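Local coordinates for protein D-alanyl-lipoteichoic acid synthetase (Streptococcus pneumoniae, PDB 3BMA) that probably takes part in D-alanylation of lipoteichoic acid during cell wall biogenesis, as a membrane-associated member of the DltD family, at residues F294-V299 and K320-L325; Q324-S327 and N332-D335; Q101-I106 and K362-F367. The protein carries 1 engineered substitution. All coordinates share one frame; numbering follows the deposited sequence.

Overall arrangement
All three contacts pack helices against one five-stranded parallel sheet with strand order 2-1-3-4-5, consistent with the SGNH-hydrolase clan to which DltD belongs. Contact 1 joins strand 291-296 to helix 311-326, and contact 2 carries that same helix on to the edge strand 333-335; their centres lie about 6 Å apart, and together they make a beta-alpha-beta unit. Contact 3 sets helix 355-369 against strand 101-105, the middle strand, with its centre about 13 Å from that of contact 1 and 12 Å from that of contact 2. Its helical segment follows strand 101-105 by over 250 residues and packs on the sheet face opposite helix 311-326, so the sheet is sandwiched between helices.

Contact 1 of 3, residues F294-V299 and K320-L325; sequences FIIPPV and KIRYQL
Leu325 lays its methyl CD2 over the face of the Phe294 ring, a CH-pi contact with the carbon 4.1 Å from the ring centroid and only 10° off the ring normal. Its other methyl works nearer the root of the ring: Leu325 CD1 lies 3.8 Å from Phe294 CD2 and also approaches CG and CB. One methyl thus sits over the centre of the face, the other by the CB-CG-CD2 side. Phe294 CB points at the helix, and chi1 of -59° swings the ring aslant of that line, so that a face and not the rim meets the leucine.

Two residues further along the strand, Ile296 reaches across with an extended CG1 branch. Its terminal CD1 is the touching atom, 4.1 Å from Ile321 CG2 and 4.0 Å from Arg322 CG, where the arginine offers an aliphatic part of its chain.

This is the strand-to-helix half of a beta-alpha-beta crossover, the helix packing on the sheet through Phe294 and Ile296. The axes of 294-296 and 320-325 run nearly antiparallel, at 170°. Strands 101-105 and 333-335 flank strand 291-296 in the parallel sheet, while helix 274-287 adds Leu282 against both Phe294 and Leu325.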
ATOM      1  N   PHE C 294      11.078  43.231   0.742  1.00 32.36           N
ATOM      2  CA  PHE C 294      12.314  42.830   1.413  1.00 27.63           C
ATOM      3  C   PHE C 294      12.902  43.947   2.269  1.00 34.54           C
ATOM      4  O   PHE C 294      12.883  45.120   1.888  1.00 30.26           O
ATOM      5  CB  PHE C 294      13.341  42.322   0.401  1.00 30.78           C
ATOM      6  CG  PHE C 294      12.860  41.142  -0.396  1.00 31.82           C
ATOM      7  CD1 PHE C 294      12.880  39.860   0.152  1.00 30.00           C
ATOM      8  CD2 PHE C 294      12.359  41.312  -1.681  1.00 35.03           C
ATOM      9  CE1 PHE C 294      12.434  38.765  -0.571  1.00 19.02           C
ATOM     10  CE2 PHE C 294      11.903  40.221  -2.415  1.00 34.04           C
ATOM     11  CZ  PHE C 294      11.942  38.947  -1.859  1.00 27.11           C
ATOM     12  N   ILE C 295      13.415  43.568   3.435  1.00 34.45           N
ATOM     13  CA  ILE C 295      14.015  44.518   4.366  1.00 33.76           C
ATOM     14  C   ILE C 295      15.496  44.195   4.508  1.00 35.31           C
ATOM     15  O   ILE C 295      15.864  43.065   4.832  1.00 34.95           O
ATOM     16  CB  ILE C 295      13.341  44.460   5.763  1.00 31.42           C
ATOM     17  CG1 ILE C 295      11.807  44.362   5.657  1.00 34.94           C
ATOM     18  CG2 ILE C 295      13.816  45.612   6.659  1.00 32.45           C
ATOM     19  CD1 ILE C 295      11.097  45.565   5.038  1.00 32.35           C
ATOM     20  N   ILE C 296      16.344  45.183   4.240  1.00 36.59           N
ATOM     21  CA  ILE C 296      17.782  45.009   4.405  1.00 32.59           C
ATOM     22  C   ILE C 296      18.263  45.910   5.543  1.00 33.94           C
ATOM     23  O   ILE C 296      18.411  47.113   5.350  1.00 34.11           O
ATOM     24  CB  ILE C 296      18.562  45.285   3.096  1.00 28.57           C
ATOM     25  CG1 ILE C 296      17.959  44.492   1.930  1.00 27.90           C
ATOM     26  CG2 ILE C 296      20.037  44.931   3.270  1.00 34.10           C
ATOM     27  CD1 ILE C 296      18.690  44.658   0.606  1.00 36.89           C
ATOM     28  N   PRO C 297      18.487  45.328   6.739  1.00 37.64           N
ATOM     29  CA  PRO C 297      18.902  46.064   7.936  1.00 38.17           C
ATOM     30  C   PRO C 297      20.367  46.503   7.895  1.00 42.16           C
ATOM     31  O   PRO C 297      21.178  45.882   7.195  1.00 39.83           O
ATOM     32  CB  PRO C 297      18.710  45.039   9.069  1.00 36.79           C
ATOM     33  CG  PRO C 297      17.968  43.895   8.466  1.00 42.79           C
ATOM     34  CD  PRO C 297      18.346  43.893   7.028  1.00 41.10           C
ATOM     35  N   PRO C 298      20.708  47.583   8.624  1.00 41.85           N
ATOM     36  CA  PRO C 298      22.111  47.908   8.812  1.00 44.75           C
ATOM     37  C   PRO C 298      22.715  47.232  10.047  1.00 48.66           C
ATOM     38  O   PRO C 298      21.998  46.630  10.853  1.00 46.66           O
ATOM     39  CB  PRO C 298      22.072  49.417   9.029  1.00 41.91           C
ATOM     40  CG  PRO C 298      20.795  49.643   9.759  1.00 38.75           C
ATOM     41  CD  PRO C 298      19.830  48.587   9.260  1.00 42.40           C
ATOM     42  N   VAL C 299      24.034  47.329  10.173  1.00 49.66           N
ATOM     43  CA  VAL C 299      24.720  47.021  11.419  1.00 51.62           C
ATOM     44  C   VAL C 299      24.959  48.370  12.105  1.00 49.95           C
ATOM     45  O   VAL C 299      25.086  49.391  11.427  1.00 51.22           O
ATOM     46  CB  VAL C 299      26.037  46.225  11.161  1.00 48.44           C
ATOM     47  CG1 VAL C 299      26.878  46.073  12.422  1.00 51.99           C
ATOM     48  CG2 VAL C 299      25.720  44.850  10.603  1.00 55.10           C
ATOM     49  N   LYS C 320      25.061  42.791  -4.011  1.00 39.32           N
ATOM     50  CA  LYS C 320      24.980  41.406  -4.479  1.00 37.78           C
ATOM     51  C   LYS C 320      23.597  40.807  -4.208  1.00 39.02           C
ATOM     52  O   LYS C 320      23.070  40.040  -5.030  1.00 31.38           O
ATOM     53  CB  LYS C 320      26.073  40.548  -3.836  1.00 39.54           C
ATOM     54  CG  LYS C 320      26.336  39.254  -4.580  1.00 37.22           C
ATOM     55  CD  LYS C 320      27.380  38.389  -3.917  1.00 35.81           C
ATOM     56  CE  LYS C 320      27.222  36.954  -4.393  1.00 30.52           C
ATOM     57  NZ  LYS C 320      28.353  36.076  -4.009  1.00 37.77           N
ATOM     58  N   ILE C 321      23.026  41.177  -3.058  1.00 28.43           N
ATOM     59  CA  ILE C 321      21.678  40.775  -2.660  1.00 30.23           C
ATOM     60  C   ILE C 321      20.631  41.407  -3.579  1.00 33.29           C
ATOM     61  O   ILE C 321      19.803  40.699  -4.160  1.00 34.64           O
ATOM     62  CB  ILE C 321      21.399  41.113  -1.155  1.00 27.71           C
ATOM     63  CG1 ILE C 321      22.151  40.131  -0.250  1.00 23.87           C
ATOM     64  CG2 ILE C 321      19.901  41.052  -0.831  1.00 21.37           C
ATOM     65  CD1 ILE C 321      22.340  40.596   1.183  1.00 24.44           C
ATOM     66  N   ARG C 322      20.704  42.733  -3.723  1.00 35.17           N
ATOM     67  CA  ARG C 322      19.780  43.505  -4.553  1.00 27.27           C
ATOM     68  C   ARG C 322      19.767  43.050  -6.008  1.00 28.43           C
ATOM     69  O   ARG C 322      18.715  43.045  -6.635  1.00 36.83           O
ATOM     70  CB  ARG C 322      20.100  44.997  -4.474  1.00 29.89           C
ATOM     71  CG  ARG C 322      19.661  45.690  -3.177  1.00 26.62           C
ATOM     72  CD  ARG C 322      19.811  47.201  -3.307  1.00 36.20           C
ATOM     73  NE  ARG C 322      18.813  47.760  -4.219  1.00 41.24           N
ATOM     74  CZ  ARG C 322      17.901  48.669  -3.883  1.00 39.79           C
ATOM     75  NH1 ARG C 322      17.861  49.163  -2.656  1.00 31.59           N
ATOM     76  NH2 ARG C 322      17.034  49.100  -4.785  1.00 49.30           N
ATOM     77  N   TYR C 323      20.924  42.652  -6.534  1.00 31.28           N
ATOM     78  CA  TYR C 323      21.000  42.142  -7.901  1.00 38.26           C
ATOM     79  C   TYR C 323      20.219  40.843  -8.080  1.00 38.41           C
ATOM     80  O   TYR C 323      19.504  40.687  -9.064  1.00 41.48           O
ATOM     81  CB  TYR C 323      22.445  41.961  -8.364  1.00 40.47           C
ATOM     82  CG  TYR C 323      22.546  41.442  -9.784  1.00 47.19           C
ATOM     83  CD1 TYR C 323      22.271  42.276 -10.873  1.00 44.48           C
ATOM     84  CD2 TYR C 323      22.898  40.115 -10.042  1.00 44.60           C
ATOM     85  CE1 TYR C 323      22.347  41.804 -12.176  1.00 45.00           C
ATOM     86  CE2 TYR C 323      22.978  39.633 -11.345  1.00 50.04           C
ATOM     87  CZ  TYR C 323      22.704  40.483 -12.405  1.00 49.04           C
ATOM     88  OH  TYR C 323      22.782  40.012 -13.693  1.00 48.78           O
ATOM     89  N   GLN C 324      20.355  39.928  -7.121  1.00 43.09           N
ATOM     90  CA  GLN C 324      19.632  38.653  -7.137  1.00 39.47           C
ATOM     91  C   GLN C 324      18.119  38.866  -7.119  1.00 36.20           C
ATOM     92  O   GLN C 324      17.380  38.189  -7.834  1.00 39.88           O
ATOM     93  CB  GLN C 324      20.059  37.779  -5.956  1.00 40.23           C
ATOM     94  CG  GLN C 324      19.595  36.325  -6.064  1.00 42.43           C
ATOM     95  CD  GLN C 324      20.197  35.418  -5.005  1.00 40.14           C
ATOM     96  OE1 GLN C 324      20.977  35.853  -4.153  1.00 34.18           O
ATOM     97  NE2 GLN C 324      19.836  34.142  -5.058  1.00 28.98           N
ATOM     98  N   LEU C 325      17.674  39.824  -6.311  1.00 29.48           N
ATOM     99  CA  LEU C 325      16.265  40.181  -6.235  1.00 33.22           C
ATOM    100  C   LEU C 325      15.791  40.876  -7.511  1.00 35.08           C
ATOM    101  O   LEU C 325      14.894  40.377  -8.193  1.00 42.57           O
ATOM    102  CB  LEU C 325      15.996  41.076  -5.019  1.00 27.07           C
ATOM    103  CG  LEU C 325      16.441  40.630  -3.623  1.00 34.99           C
ATOM    104  CD1 LEU C 325      16.063  41.683  -2.589  1.00 30.69           C
ATOM    105  CD2 LEU C 325      15.847  39.281  -3.253  1.00 32.07           C
TER

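Contact 2 of 3, residues Q324-S327 and N332-D335; sequences QLES and NIAD
Ile333 pushes its CD1 methyl into the angle between two consecutive helix residues, Leu325 and Glu326, and nearly the whole contact turns on that one atom. With CG1 anti to the carbonyl carbon and the chain then extended (chi2 167°), the isoleucine projects its longer branch from the strand straight at the helix.

On the leucine side the meeting is methyl to methyl. Leu325 CD1 comes within 3.8 Å of Ile333 CD1, and within 3.9 Å of Ile333 CG1, so it rests along the outer part of the branch while the two side chains run at a slant to each other. This is purely apolar contact, between a buried leucine and an isoleucine that is only partly buried.

Glu326, the next residue on the helix, meets the same methyl from another flank with CG and the carboxylate. Its CG and CD are both 3.7 Å from Ile333 CD1, and OE1 and OE2 follow at 4.0 and 4.1 Å from that carbon, which puts the methyl over the flat face of the carboxylate. Glu326 OE2 forms a salt bridge with Arg322 NH2, and Arg322 NH1 pairs with Asp335 OD1 on the strand. A charged link between helix and strand therefore runs beside the apolar contact, with the arginine as intermediary.

The contact is the helix-to-strand half of the beta-alpha-beta unit: a short turn leads from helix 311-326 to strand 333-335, the last strand of the parallel sheet on this side. Strand 291-296 lies next to it, with Ile296 touching Ile333. Ala334 points to the other face of the sheet, opposite helix 311-326, where helix 355-369 covers it with Ala363.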
ATOM      1  N   GLN C 324      20.355  39.928  -7.121  1.00 43.09           N
ATOM      2  CA  GLN C 324      19.632  38.653  -7.137  1.00 39.47           C
ATOM      3  C   GLN C 324      18.119  38.866  -7.119  1.00 36.20           C
ATOM      4  O   GLN C 324      17.380  38.189  -7.834  1.00 39.88           O
ATOM      5  CB  GLN C 324      20.059  37.779  -5.956  1.00 40.23           C
ATOM      6  CG  GLN C 324      19.595  36.325  -6.064  1.00 42.43           C
ATOM      7  CD  GLN C 324      20.197  35.418  -5.005  1.00 40.14           C
ATOM      8  OE1 GLN C 324      20.977  35.853  -4.153  1.00 34.18           O
ATOM      9  NE2 GLN C 324      19.836  34.142  -5.058  1.00 28.98           N
ATOM     10  N   LEU C 325      17.674  39.824  -6.311  1.00 29.48           N
ATOM     11  CA  LEU C 325      16.265  40.181  -6.235  1.00 33.22           C
ATOM     12  C   LEU C 325      15.791  40.876  -7.511  1.00 35.08           C
ATOM     13  O   LEU C 325      14.894  40.377  -8.193  1.00 42.57           O
ATOM     14  CB  LEU C 325      15.996  41.076  -5.019  1.00 27.07           C
ATOM     15  CG  LEU C 325      16.441  40.630  -3.623  1.00 34.99           C
ATOM     16  CD1 LEU C 325      16.063  41.683  -2.589  1.00 30.69           C
ATOM     17  CD2 LEU C 325      15.847  39.281  -3.253  1.00 32.07           C
ATOM     18  N   GLU C 326      16.423  42.004  -7.838  1.00 35.79           N
ATOM     19  CA  GLU C 326      15.956  42.895  -8.907  1.00 36.71           C
ATOM     20  C   GLU C 326      16.105  42.361 -10.327  1.00 36.29           C
ATOM     21  O   GLU C 326      15.268  42.661 -11.178  1.00 41.07           O
ATOM     22  CB  GLU C 326      16.593  44.280  -8.785  1.00 35.45           C
ATOM     23  CG  GLU C 326      15.966  45.117  -7.689  1.00 46.55           C
ATOM     24  CD  GLU C 326      16.699  46.415  -7.425  1.00 53.90           C
ATOM     25  OE1 GLU C 326      17.920  46.380  -7.155  1.00 52.84           O
ATOM     26  OE2 GLU C 326      16.042  47.476  -7.471  1.00 60.02           O
ATOM     27  N   SER C 327      17.142  41.564 -10.584  1.00 33.40           N
ATOM     28  CA  SER C 327      17.331  40.975 -11.917  1.00 35.18           C
ATOM     29  C   SER C 327      16.308  39.882 -12.212  1.00 36.44           C
ATOM     30  O   SER C 327      16.192  39.417 -13.345  1.00 40.90           O
ATOM     31  CB  SER C 327      18.754  40.437 -12.107  1.00 36.65           C
ATOM     32  OG  SER C 327      18.970  39.261 -11.351  1.00 37.19           O
ATOM     33  N   ASN C 332      10.509  45.470  -4.704  1.00 31.34           N
ATOM     34  CA  ASN C 332      10.040  46.055  -3.453  1.00 35.01           C
ATOM     35  C   ASN C 332      11.081  45.832  -2.357  1.00 33.26           C
ATOM     36  O   ASN C 332      10.993  44.879  -1.590  1.00 35.24           O
ATOM     37  CB  ASN C 332       8.690  45.458  -3.028  1.00 33.66           C
ATOM     38  CG  ASN C 332       7.614  45.590  -4.092  1.00 35.25           C
ATOM     39  OD1 ASN C 332       7.490  46.621  -4.753  1.00 32.63           O
ATOM     40  ND2 ASN C 332       6.810  44.541  -4.246  1.00 31.01           N
ATOM     41  N   ILE C 333      12.079  46.708  -2.303  1.00 37.91           N
ATOM     42  CA  ILE C 333      13.183  46.564  -1.356  1.00 31.03           C
ATOM     43  C   ILE C 333      13.286  47.789  -0.460  1.00 32.20           C
ATOM     44  O   ILE C 333      13.599  48.886  -0.931  1.00 32.25           O
ATOM     45  CB  ILE C 333      14.543  46.372  -2.076  1.00 32.28           C
ATOM     46  CG1 ILE C 333      14.478  45.231  -3.092  1.00 32.72           C
ATOM     47  CG2 ILE C 333      15.652  46.136  -1.062  1.00 30.83           C
ATOM     48  CD1 ILE C 333      15.646  45.197  -4.041  1.00 35.71           C
ATOM     49  N   ALA C 334      13.020  47.593   0.828  1.00 36.16           N
ATOM     50  CA  ALA C 334      13.231  48.627   1.835  1.00 36.83           C
ATOM     51  C   ALA C 334      14.650  48.511   2.402  1.00 38.97           C
ATOM     52  O   ALA C 334      14.892  47.818   3.391  1.00 35.86           O
ATOM     53  CB  ALA C 334      12.185  48.530   2.934  1.00 37.95           C
ATOM     54  N   ASP C 335      15.579  49.199   1.745  1.00 41.93           N
ATOM     55  CA  ASP C 335      17.001  49.149   2.060  1.00 36.89           C
ATOM     56  C   ASP C 335      17.351  50.171   3.144  1.00 37.53           C
ATOM     57  O   ASP C 335      17.206  51.377   2.946  1.00 45.41           O
ATOM     58  CB  ASP C 335      17.796  49.425   0.780  1.00 37.89           C
ATOM     59  CG  ASP C 335      19.271  49.085   0.901  1.00 39.22           C
ATOM     60  OD1 ASP C 335      19.914  48.920  -0.158  1.00 42.88           O
ATOM     61  OD2 ASP C 335      19.794  48.983   2.029  1.00 40.70           O
TER

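Contact 3 of 3, residues Q101-I106 and K362-F367; sequences QVVYVI and KAVDPF
Gln101 and Phe367 form the polar end of a helix-on-sheet contact in the parallel alpha/beta core, consistent with the SGNH-hydrolase clan of DltD; the axes of 362-367 and 101-105 run nearly antiparallel. The glutamine side chain leaves CB with CG anti to the carbonyl carbon and stays extended through CD (chi2 -175°), which takes it out to the helix. CG meets the rim of the Phe367 ring, 4.2 Å from CZ. CD lies 3.6 Å from Phe367 O and a little farther from CE2 of the ring. OE1 is close to that same oxygen, 3.4 Å from Phe367 O, without bonding to it; its hydrogen bond comes from Arg42 NH2. NE2 does two things at once: it stands over one face of the Phe367 ring, displaced toward the rim and 3.3 Å from CZ, and donates to the backbone carbonyl of the same residue. Amide and ring planes are 34° apart, so the overlap is an inclined one.

Farther along the strand the contact turns apolar, with Val103 CG2 3.9 Å from Val364 CG1. The Gln101 NE2 to Phe367 O bond measures 3.1 Å, is bent to 146° at the hydrogen, and reaches the oxygen from above the carbonyl plane.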
ATOM      1  N   GLN C 101       0.602  39.133  -0.062  1.00 41.43           N
ATOM      2  CA  GLN C 101       1.734  39.974   0.302  1.00 40.80           C
ATOM      3  C   GLN C 101       2.433  39.427   1.542  1.00 40.01           C
ATOM      4  O   GLN C 101       1.773  38.982   2.487  1.00 40.19           O
ATOM      5  CB  GLN C 101       1.285  41.416   0.542  1.00 40.06           C
ATOM      6  CG  GLN C 101       0.903  42.176  -0.720  1.00 39.31           C
ATOM      7  CD  GLN C 101       0.575  43.635  -0.445  1.00 41.64           C
ATOM      8  OE1 GLN C 101      -0.135  43.957   0.509  1.00 42.26           O
ATOM      9  NE2 GLN C 101       1.090  44.523  -1.284  1.00 34.61           N
ATOM     10  N   VAL C 102       3.767  39.441   1.523  1.00 35.72           N
ATOM     11  CA  VAL C 102       4.576  39.080   2.698  1.00 33.38           C
ATOM     12  C   VAL C 102       5.680  40.118   2.991  1.00 34.24           C
ATOM     13  O   VAL C 102       5.990  40.968   2.149  1.00 24.41           O
ATOM     14  CB  VAL C 102       5.214  37.650   2.586  1.00 29.39           C
ATOM     15  CG1 VAL C 102       4.182  36.580   2.202  1.00 25.12           C
ATOM     16  CG2 VAL C 102       6.379  37.634   1.621  1.00 23.82           C
ATOM     17  N   VAL C 103       6.245  40.045   4.199  1.00 33.96           N
ATOM     18  CA  VAL C 103       7.448  40.796   4.571  1.00 30.46           C
ATOM     19  C   VAL C 103       8.577  39.790   4.780  1.00 29.15           C
ATOM     20  O   VAL C 103       8.426  38.830   5.533  1.00 34.30           O
ATOM     21  CB  VAL C 103       7.238  41.624   5.870  1.00 28.31           C
ATOM     22  CG1 VAL C 103       8.550  42.250   6.344  1.00 22.44           C
ATOM     23  CG2 VAL C 103       6.194  42.693   5.657  1.00 21.40           C
ATOM     24  N   TYR C 104       9.699  40.001   4.101  1.00 32.33           N
ATOM     25  CA  TYR C 104      10.842  39.106   4.219  1.00 29.25           C
ATOM     26  C   TYR C 104      12.114  39.886   4.541  1.00 31.14           C
ATOM     27  O   TYR C 104      12.641  40.596   3.691  1.00 29.34           O
ATOM     28  CB  TYR C 104      11.011  38.288   2.933  1.00 31.09           C
ATOM     29  CG  TYR C 104      11.896  37.076   3.088  1.00 33.58           C
ATOM     30  CD1 TYR C 104      11.365  35.858   3.511  1.00 33.66           C
ATOM     31  CD2 TYR C 104      13.259  37.140   2.811  1.00 39.40           C
ATOM     32  CE1 TYR C 104      12.167  34.741   3.666  1.00 34.32           C
ATOM     33  CE2 TYR C 104      14.072  36.026   2.963  1.00 37.76           C
ATOM     34  CZ  TYR C 104      13.515  34.830   3.386  1.00 36.50           C
ATOM     35  OH  TYR C 104      14.311  33.726   3.544  1.00 34.70           O
ATOM     36  N   VAL C 105      12.593  39.755   5.775  1.00 30.86           N
ATOM     37  CA  VAL C 105      13.869  40.340   6.190  1.00 25.64           C
ATOM     38  C   VAL C 105      15.027  39.567   5.557  1.00 32.22           C
ATOM     39  O   VAL C 105      15.013  38.340   5.547  1.00 37.64           O
ATOM     40  CB  VAL C 105      13.990  40.342   7.730  1.00 25.54           C
ATOM     41  CG1 VAL C 105      15.407  40.684   8.189  1.00 29.19           C
ATOM     42  CG2 VAL C 105      12.992  41.313   8.326  1.00 27.57           C
ATOM     43  N   ILE C 106      15.993  40.284   4.979  1.00 30.55           N
ATOM     44  CA  ILE C 106      17.230  39.670   4.492  1.00 34.78           C
ATOM     45  C   ILE C 106      18.410  40.362   5.156  1.00 37.58           C
ATOM     46  O   ILE C 106      18.837  41.439   4.725  1.00 43.28           O
ATOM     47  CB  ILE C 106      17.411  39.785   2.958  1.00 38.36           C
ATOM     48  CG1 ILE C 106      16.181  39.303   2.195  1.00 38.88           C
ATOM     49  CG2 ILE C 106      18.622  38.987   2.505  1.00 35.06           C
ATOM     50  CD1 ILE C 106      16.316  39.484   0.697  1.00 39.90           C
ATOM     51  N   LYS C 362       7.165  53.105   7.491  1.00 42.27           N
ATOM     52  CA  LYS C 362       6.954  54.044   6.380  1.00 44.24           C
ATOM     53  C   LYS C 362       7.054  53.402   4.990  1.00 46.39           C
ATOM     54  O   LYS C 362       6.528  53.944   4.016  1.00 46.08           O
ATOM     55  CB  LYS C 362       7.921  55.232   6.477  1.00 46.81           C
ATOM     56  CG  LYS C 362       7.566  56.249   7.553  1.00 43.60           C
ATOM     57  CD  LYS C 362       8.731  57.184   7.840  1.00 45.13           C
ATOM     58  CE  LYS C 362       8.542  57.920   9.156  1.00 46.37           C
ATOM     59  NZ  LYS C 362       9.808  58.529   9.647  1.00 53.15           N
ATOM     60  N   ALA C 363       7.728  52.258   4.905  1.00 46.47           N
ATOM     61  CA  ALA C 363       7.824  51.514   3.653  1.00 45.47           C
ATOM     62  C   ALA C 363       6.860  50.330   3.629  1.00 46.70           C
ATOM     63  O   ALA C 363       6.337  49.965   2.572  1.00 47.06           O
ATOM     64  CB  ALA C 363       9.254  51.046   3.417  1.00 47.48           C
ATOM     65  N   VAL C 364       6.620  49.747   4.802  1.00 43.51           N
ATOM     66  CA  VAL C 364       5.844  48.510   4.912  1.00 42.39           C
ATOM     67  C   VAL C 364       4.333  48.768   4.997  1.00 42.17           C
ATOM     68  O   VAL C 364       3.564  48.165   4.243  1.00 44.40           O
ATOM     69  CB  VAL C 364       6.368  47.612   6.076  1.00 41.47           C
ATOM     70  CG1 VAL C 364       5.461  46.434   6.330  1.00 32.09           C
ATOM     71  CG2 VAL C 364       7.765  47.112   5.756  1.00 39.09           C
ATOM     72  N   ASP C 365       3.918  49.666   5.893  1.00 39.26           N
ATOM     73  CA  ASP C 365       2.494  50.021   6.034  1.00 44.25           C
ATOM     74  C   ASP C 365       1.780  50.454   4.736  1.00 45.06           C
ATOM     75  O   ASP C 365       0.755  49.860   4.415  1.00 46.27           O
ATOM     76  CB  ASP C 365       2.246  51.021   7.173  1.00 45.36           C
ATOM     77  CG  ASP C 365       0.791  51.444   7.270  1.00 53.73           C
ATOM     78  OD1 ASP C 365      -0.051  50.615   7.681  1.00 54.74           O
ATOM     79  OD2 ASP C 365       0.492  52.608   6.934  1.00 57.25           O
ATOM     80  N   PRO C 366       2.319  51.451   3.978  1.00 43.41           N
ATOM     81  CA  PRO C 366       1.645  51.827   2.725  1.00 42.30           C
ATOM     82  C   PRO C 366       1.589  50.708   1.684  1.00 41.48           C
ATOM     83  O   PRO C 366       0.646  50.658   0.891  1.00 46.25           O
ATOM     84  CB  PRO C 366       2.512  52.974   2.191  1.00 42.99           C
ATOM     85  CG  PRO C 366       3.225  53.492   3.371  1.00 43.17           C
ATOM     86  CD  PRO C 366       3.519  52.285   4.185  1.00 43.94           C
ATOM     87  N   PHE C 367       2.594  49.831   1.693  1.00 40.19           N
ATOM     88  CA  PHE C 367       2.648  48.667   0.805  1.00 38.18           C
ATOM     89  C   PHE C 367       1.561  47.640   1.139  1.00 35.18           C
ATOM     90  O   PHE C 367       0.864  47.153   0.246  1.00 38.33           O
ATOM     91  CB  PHE C 367       4.043  48.028   0.866  1.00 37.78           C
ATOM     92  CG  PHE C 367       4.163  46.733   0.106  1.00 34.85           C
ATOM     93  CD1 PHE C 367       4.208  46.723  -1.282  1.00 35.99           C
ATOM     94  CD2 PHE C 367       4.259  45.521   0.784  1.00 31.51           C
ATOM     95  CE1 PHE C 367       4.332  45.526  -1.983  1.00 36.93           C
ATOM     96  CE2 PHE C 367       4.378  44.322   0.092  1.00 23.20           C
ATOM     97  CZ  PHE C 367       4.418  44.325  -1.292  1.00 33.04           C
TER